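PDB 3TRC: phosphoenolpyruvate-protein phosphotransferase, which probably transfers the phosphoryl group of phosphoenolpyruvate to a histidine of a partner protein, and is represented here by its GAF domain. Local coordinates for residues His52-Leu57 / Arg72-Glu77; Ala42-Ile47 / Met58-Leu63. One frame throughout, in Å; residues are numbered along the deposited sequence.

Contact 1 (His52-Leu57 / Arg72-Glu77); sequences HGEYVL and RLKFGE. With NA (sodium ion), chain C.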
loop_
_atom_site.group_PDB
_atom_site.type_symbol
_atom_site.label_atom_id
_atom_site.label_comp_id
_atom_site.label_asym_id
_atom_site.label_seq_id
_atom_site.Cartn_x
_atom_site.Cartn_y
_atom_site.Cartn_z
ATOM N N HIS A 52 2.830 -28.886 -8.212
ATOM C CA HIS A 52 1.688 -29.791 -8.128
ATOM C C HIS A 52 0.437 -29.231 -8.808
ATOM O O HIS A 52 -0.591 -29.906 -8.874
ATOM C CB HIS A 52 1.375 -30.124 -6.668
ATOM C CG HIS A 52 2.500 -30.808 -5.954
ATOM N ND1 HIS A 52 3.238 -30.197 -4.964
ATOM C CD2 HIS A 52 3.018 -32.050 -6.097
ATOM C CE1 HIS A 52 4.161 -31.034 -4.525
ATOM N NE2 HIS A 52 4.048 -32.167 -5.195
ATOM N N GLY A 53 0.526 -27.999 -9.298
ATOM C CA GLY A 53 -0.591 -27.373 -9.987
ATOM C C GLY A 53 -1.804 -27.192 -9.094
ATOM O O GLY A 53 -2.941 -27.456 -9.498
ATOM N N GLU A 54 -1.556 -26.739 -7.869
ATOM C CA GLU A 54 -2.607 -26.548 -6.880
ATOM C C GLU A 54 -2.408 -25.258 -6.107
ATOM O O GLU A 54 -1.281 -24.825 -5.878
ATOM C CB GLU A 54 -2.607 -27.705 -5.875
ATOM C CG GLU A 54 -2.908 -29.066 -6.463
ATOM C CD GLU A 54 -2.606 -30.198 -5.496
ATOM O OE1 GLU A 54 -1.632 -30.093 -4.716
ATOM O OE2 GLU A 54 -3.348 -31.199 -5.517
ATOM N N TYR A 55 -3.519 -24.652 -5.710
ATOM C CA TYR A 55 -3.511 -23.586 -4.724
ATOM C C TYR A 55 -3.501 -24.216 -3.347
ATOM O O TYR A 55 -4.255 -25.150 -3.096
ATOM C CB TYR A 55 -4.777 -22.757 -4.865
ATOM C CG TYR A 55 -4.888 -22.102 -6.205
ATOM C CD1 TYR A 55 -4.055 -21.044 -6.520
ATOM C CD2 TYR A 55 -5.806 -22.535 -7.150
ATOM C CE1 TYR A 55 -4.123 -20.422 -7.721
ATOM C CE2 TYR A 55 -5.878 -21.911 -8.389
ATOM C CZ TYR A 55 -5.021 -20.847 -8.652
ATOM O OH TYR A 55 -5.029 -20.164 -9.838
ATOM N N VAL A 56 -2.662 -23.702 -2.455
ATOM C CA VAL A 56 -2.611 -24.211 -1.087
ATOM C C VAL A 56 -3.081 -23.148 -0.106
ATOM O O VAL A 56 -2.612 -22.018 -0.138
ATOM C CB VAL A 56 -1.178 -24.618 -0.704
ATOM C CG1 VAL A 56 -1.165 -25.244 0.691
ATOM C CG2 VAL A 56 -0.619 -25.582 -1.729
ATOM N N LEU A 57 -4.022 -23.500 0.762
ATOM C CA LEU A 57 -4.487 -22.541 1.758
ATOM C C LEU A 57 -3.348 -22.217 2.716
ATOM O O LEU A 57 -2.741 -23.121 3.299
ATOM C CB LEU A 57 -5.674 -23.112 2.530
ATOM C CG LEU A 57 -6.240 -22.183 3.600
ATOM C CD1 LEU A 57 -6.900 -20.968 2.948
ATOM C CD2 LEU A 57 -7.241 -22.941 4.469
ATOM N N ARG A 72 -5.967 -28.054 -0.593
ATOM C CA ARG A 72 -5.414 -27.850 -1.927
ATOM C C ARG A 72 -6.515 -27.865 -2.980
ATOM O O ARG A 72 -7.401 -28.723 -2.964
ATOM C CB ARG A 72 -4.350 -28.913 -2.233
ATOM C CG ARG A 72 -3.097 -28.748 -1.394
ATOM C CD ARG A 72 -2.148 -29.934 -1.469
ATOM N NE ARG A 72 -0.886 -29.581 -0.830
ATOM C CZ ARG A 72 0.117 -28.975 -1.457
ATOM N NH1 ARG A 72 0.017 -28.688 -2.751
ATOM N NH2 ARG A 72 1.222 -28.669 -0.794
ATOM N N LEU A 73 -6.457 -26.898 -3.891
ATOM C CA LEU A 73 -7.448 -26.767 -4.950
ATOM C C LEU A 73 -6.712 -26.758 -6.279
ATOM O O LEU A 73 -5.715 -26.062 -6.425
ATOM C CB LEU A 73 -8.233 -25.466 -4.779
ATOM C CG LEU A 73 -8.984 -25.299 -3.455
ATOM C CD1 LEU A 73 -9.605 -23.905 -3.369
ATOM C CD2 LEU A 73 -10.044 -26.373 -3.304
ATOM N N LYS A 74 -7.192 -27.530 -7.247
ATOM C CA LYS A 74 -6.492 -27.647 -8.522
ATOM C C LYS A 74 -6.568 -26.375 -9.356
ATOM O O LYS A 74 -7.611 -25.715 -9.413
ATOM C CB LYS A 74 -7.039 -28.827 -9.330
ATOM C CG LYS A 74 -6.779 -30.185 -8.699
ATOM C CD LYS A 74 -5.297 -30.503 -8.687
ATOM C CE LYS A 74 -5.041 -31.931 -8.232
ATOM N NZ LYS A 74 -3.584 -32.244 -8.204
ATOM N N PHE A 75 -5.459 -26.030 -10.003
ATOM C CA PHE A 75 -5.452 -24.911 -10.937
ATOM C C PHE A 75 -6.591 -25.094 -11.941
ATOM O O PHE A 75 -6.819 -26.195 -12.440
ATOM C CB PHE A 75 -4.131 -24.831 -11.714
ATOM C CG PHE A 75 -2.951 -24.330 -10.910
ATOM C CD1 PHE A 75 -3.099 -23.887 -9.608
ATOM C CD2 PHE A 75 -1.685 -24.297 -11.484
ATOM C CE1 PHE A 75 -2.006 -23.424 -8.887
ATOM C CE2 PHE A 75 -0.587 -23.837 -10.770
ATOM C CZ PHE A 75 -0.747 -23.404 -9.466
ATOM N N GLY A 76 -7.305 -24.013 -12.226
ATOM C CA GLY A 76 -8.270 -23.994 -13.311
ATOM C C GLY A 76 -9.656 -24.430 -12.885
ATOM O O GLY A 76 -10.624 -24.263 -13.629
ATOM N N GLU A 77 -9.756 -24.983 -11.683
ATOM C CA GLU A 77 -11.007 -25.582 -11.230
ATOM C C GLU A 77 -11.784 -24.709 -10.260
ATOM O O GLU A 77 -11.208 -24.002 -9.432
ATOM C CB GLU A 77 -10.753 -26.953 -10.602
ATOM C CG GLU A 77 -10.173 -27.969 -11.566
ATOM C CD GLU A 77 -10.273 -29.385 -11.035
ATOM O OE1 GLU A 77 -10.677 -29.555 -9.864
ATOM O OE2 GLU A 77 -9.952 -30.326 -11.791
HETATM NA NA NA C . -6.428 -21.339 -11.791
HETATM O O HOH W 1 -6.299 -30.747 -5.070
#
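The Phe-75 ring lies with one face over the backbone of Gly-53 and Glu-54 and turns an edge toward the face of Tyr-55. Gly-53 CA sits 3.7 Å from the Phe-75 ring centroid, a CH-pi contact over the face. Phe-75 CD1 approaches Tyr-55 CE2 to 3.6 Å. The two rings make an edge-to-face pair, their planes 54° apart. In the plane of the tyrosine, at its edge, is the sodium ion, 2.7 Å from Tyr-55 OH. A third flat group, the Arg-72 guanidinium, carries Val-56 CG2 over one face, 3.3 Å from NH1; the methyl is placed there by its position beside the backbone N.

Glu-54 fits between two cations. Its OE1 takes Arg-72 NH1 at 2.9 Å, with the carboxylate and guanidinium planes 40° apart, while OE2 receives Lys-74 NZ from above the carboxylate plane. Arg-72 also pairs with Asp-49, which in addition accepts a hydrogen bond from His-52. The bend of Lys-74 at chi2 brings its chain alongside Glu-54.

Tyr-55 and Leu-73 form the hydrogen-bonded antiparallel pair, and Phe-75 N reaches Gly-53 O at 2.9 Å, almost straight at 177°. The pairing is that of an edge strand in a GAF-domain sheet, running into a type II turn, Lys-74 to Glu-77, beside a sodium site that also takes in Gly-76 of the turn, with Gly-81 and Glu-85.

Contact 2 (Ala42-Ile47 / Met58-Leu63); sequences ACSLFI and MATQGL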
loop_
_atom_site.group_PDB
_atom_site.type_symbol
_atom_site.label_atom_id
_atom_site.label_comp_id
_atom_site.label_asym_id
_atom_site.label_seq_id
_atom_site.Cartn_x
_atom_site.Cartn_y
_atom_site.Cartn_z
ATOM N N ALA A 42 -15.582 -14.327 6.327
ATOM C CA ALA A 42 -14.432 -15.197 6.134
ATOM C C ALA A 42 -13.447 -14.576 5.155
ATOM O O ALA A 42 -13.829 -13.841 4.249
ATOM C CB ALA A 42 -14.873 -16.587 5.657
ATOM N N CYS A 43 -12.167 -14.839 5.368
ATOM C CA CYS A 43 -11.146 -14.394 4.439
ATOM C C CYS A 43 -10.051 -15.439 4.435
ATOM O O CYS A 43 -9.596 -15.872 5.490
ATOM C CB CYS A 43 -10.592 -13.026 4.837
ATOM S SG CYS A 43 -9.370 -12.376 3.687
ATOM N N SER A 44 -9.652 -15.851 3.239
ATOM C CA SER A 44 -8.644 -16.889 3.069
ATOM C C SER A 44 -7.606 -16.459 2.048
ATOM O O SER A 44 -7.912 -15.721 1.112
ATOM C CB SER A 44 -9.299 -18.202 2.614
ATOM O OG SER A 44 -10.271 -18.628 3.562
ATOM N N LEU A 45 -6.380 -16.930 2.233
ATOM C CA LEU A 45 -5.297 -16.604 1.320
ATOM C C LEU A 45 -4.659 -17.903 0.857
ATOM O O LEU A 45 -4.264 -18.733 1.674
ATOM C CB LEU A 45 -4.274 -15.700 2.017
ATOM C CG LEU A 45 -3.288 -14.961 1.110
ATOM C CD1 LEU A 45 -2.761 -13.711 1.799
ATOM C CD2 LEU A 45 -2.151 -15.876 0.686
ATOM N N PHE A 46 -4.603 -18.083 -0.460
ATOM C CA PHE A 46 -4.030 -19.276 -1.062
ATOM C C PHE A 46 -2.751 -18.888 -1.768
ATOM O O PHE A 46 -2.659 -17.804 -2.348
ATOM C CB PHE A 46 -4.986 -19.871 -2.100
ATOM C CG PHE A 46 -6.243 -20.455 -1.516
ATOM C CD1 PHE A 46 -7.347 -19.661 -1.271
ATOM C CD2 PHE A 46 -6.321 -21.814 -1.236
ATOM C CE1 PHE A 46 -8.513 -20.205 -0.744
ATOM C CE2 PHE A 46 -7.474 -22.364 -0.703
ATOM C CZ PHE A 46 -8.572 -21.567 -0.461
ATOM N N ILE A 47 -1.767 -19.775 -1.736
ATOM C CA ILE A 47 -0.541 -19.549 -2.490
ATOM C C ILE A 47 -0.373 -20.648 -3.535
ATOM O O ILE A 47 -0.674 -21.815 -3.276
ATOM C CB ILE A 47 0.682 -19.471 -1.556
ATOM C CG1 ILE A 47 0.555 -18.248 -0.640
ATOM C CG2 ILE A 47 1.967 -19.375 -2.360
ATOM C CD1 ILE A 47 1.824 -17.928 0.129
HETATM N N MSE A 58 -3.046 -20.933 2.885
HETATM C CA MSE A 58 -1.921 -20.536 3.737
HETATM C C MSE A 58 -2.312 -19.657 4.930
HETATM O O MSE A 58 -1.518 -19.456 5.852
HETATM C CB MSE A 58 -0.809 -19.893 2.895
HETATM C CG MSE A 58 -0.085 -20.886 1.970
HETATM SE SE MSE A 58 0.758 -22.384 2.907
HETATM C CE MSE A 58 2.210 -21.394 3.740
ATOM N N ALA A 59 -3.544 -19.158 4.921
ATOM C CA ALA A 59 -4.080 -18.395 6.041
ATOM C C ALA A 59 -5.588 -18.303 5.901
ATOM O O ALA A 59 -6.107 -18.201 4.791
ATOM C CB ALA A 59 -3.471 -16.998 6.076
ATOM N N THR A 60 -6.295 -18.345 7.023
ATOM C CA THR A 60 -7.737 -18.179 6.977
ATOM C C THR A 60 -8.275 -17.612 8.276
ATOM O O THR A 60 -7.736 -17.850 9.361
ATOM C CB THR A 60 -8.477 -19.502 6.648
ATOM O OG1 THR A 60 -9.857 -19.223 6.373
ATOM C CG2 THR A 60 -8.390 -20.489 7.818
ATOM N N GLN A 61 -9.329 -16.821 8.136
ATOM C CA GLN A 61 -10.168 -16.444 9.254
ATOM C C GLN A 61 -11.581 -16.842 8.857
ATOM O O GLN A 61 -12.090 -16.409 7.823
ATOM C CB GLN A 61 -10.067 -14.943 9.509
ATOM C CG GLN A 61 -11.098 -14.399 10.476
ATOM C CD GLN A 61 -10.966 -14.982 11.867
ATOM O OE1 GLN A 61 -9.881 -15.385 12.291
ATOM N NE2 GLN A 61 -12.082 -15.038 12.586
ATOM N N GLY A 62 -12.203 -17.704 9.652
ATOM C CA GLY A 62 -13.563 -18.119 9.366
ATOM C C GLY A 62 -13.668 -19.586 9.004
ATOM O O GLY A 62 -14.693 -20.212 9.253
ATOM N N LEU A 63 -12.607 -20.131 8.416
ATOM C CA LEU A 63 -12.573 -21.531 8.015
ATOM C C LEU A 63 -11.851 -22.388 9.052
ATOM O O LEU A 63 -11.128 -21.877 9.904
ATOM C CB LEU A 63 -11.880 -21.690 6.657
ATOM C CG LEU A 63 -12.731 -21.630 5.384
ATOM C CD1 LEU A 63 -13.781 -20.531 5.454
ATOM C CD2 LEU A 63 -11.846 -21.480 4.150
#
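Cys-43 with Gln-61 and Leu-45 with Ala-59 are hydrogen-bonded pairs of two antiparallel strands, interrupted at Leu-45 by a classic beta bulge in which Met-58 and Ala-59 face the same residue. Leu-45 O takes Met-58 N at 2.8 Å, whereas its bond from Ala-59 N is weak at 3.4 Å.

Between these pairs, Ser-44 and Thr-60 form a non-hydrogen-bonded pair whose hydroxyls meet directly: Thr-60 OG1 donates to Ser-44 OG across 2.9 Å. Thr-60 OG1 lies opposite its own backbone N (chi1 -169°), a torsion that swings it across to the serine. Leu-63 CD2 packs against the same Ser-44 OG at 3.3 Å, and the other leucine methyl, CD1, touches Ala-42 CB at 4.1 Å. Leu-45 CB and Ala-59 CB are 4.3 Å apart on the face that also carries Cys-43 and Gln-61. At the bulge, Ile-47 CG1 rests 3.8 Å from CG of Met-58, a selenomethionine, before bends at chi2 and chi3 lead the selenium end off.

Cys-43 and Leu-45 pack against helix 23-37, where Cys-35 forms a disulfide with Cys-43, which is modelled in two conformations, and Leu-45 and Ile-47 also reach helix 142-164. Along its other edge, strand 42-49 is hydrogen-bonded to strand 125-134, while Phe-46 packs on Val-131 of that strand.

Strand 54-61 belongs to both contacts, pairing with the outermost strand 72-74 in contact 1 and with strand 42-49 in contact 2; they meet where Val-56 N probably hydrogen-bonds to Ile-47 O and where Leu-57 packs on Phe-46 and Ser-44. The centre of contact 2 lies about 6 Å from the chain centre, that of contact 1 about 14 Å. Both are partly buried, but contact 2 has seven of twelve touching residues buried and none exposed, against three of nine exposed in contact 1. Toward the middle, backbone bonds, apolar side chains and one hydroxyl pair join the strands; at the sheet margin the backbone pairing is supplemented by a salt-bridge network, an aromatic pair and a metal ligand.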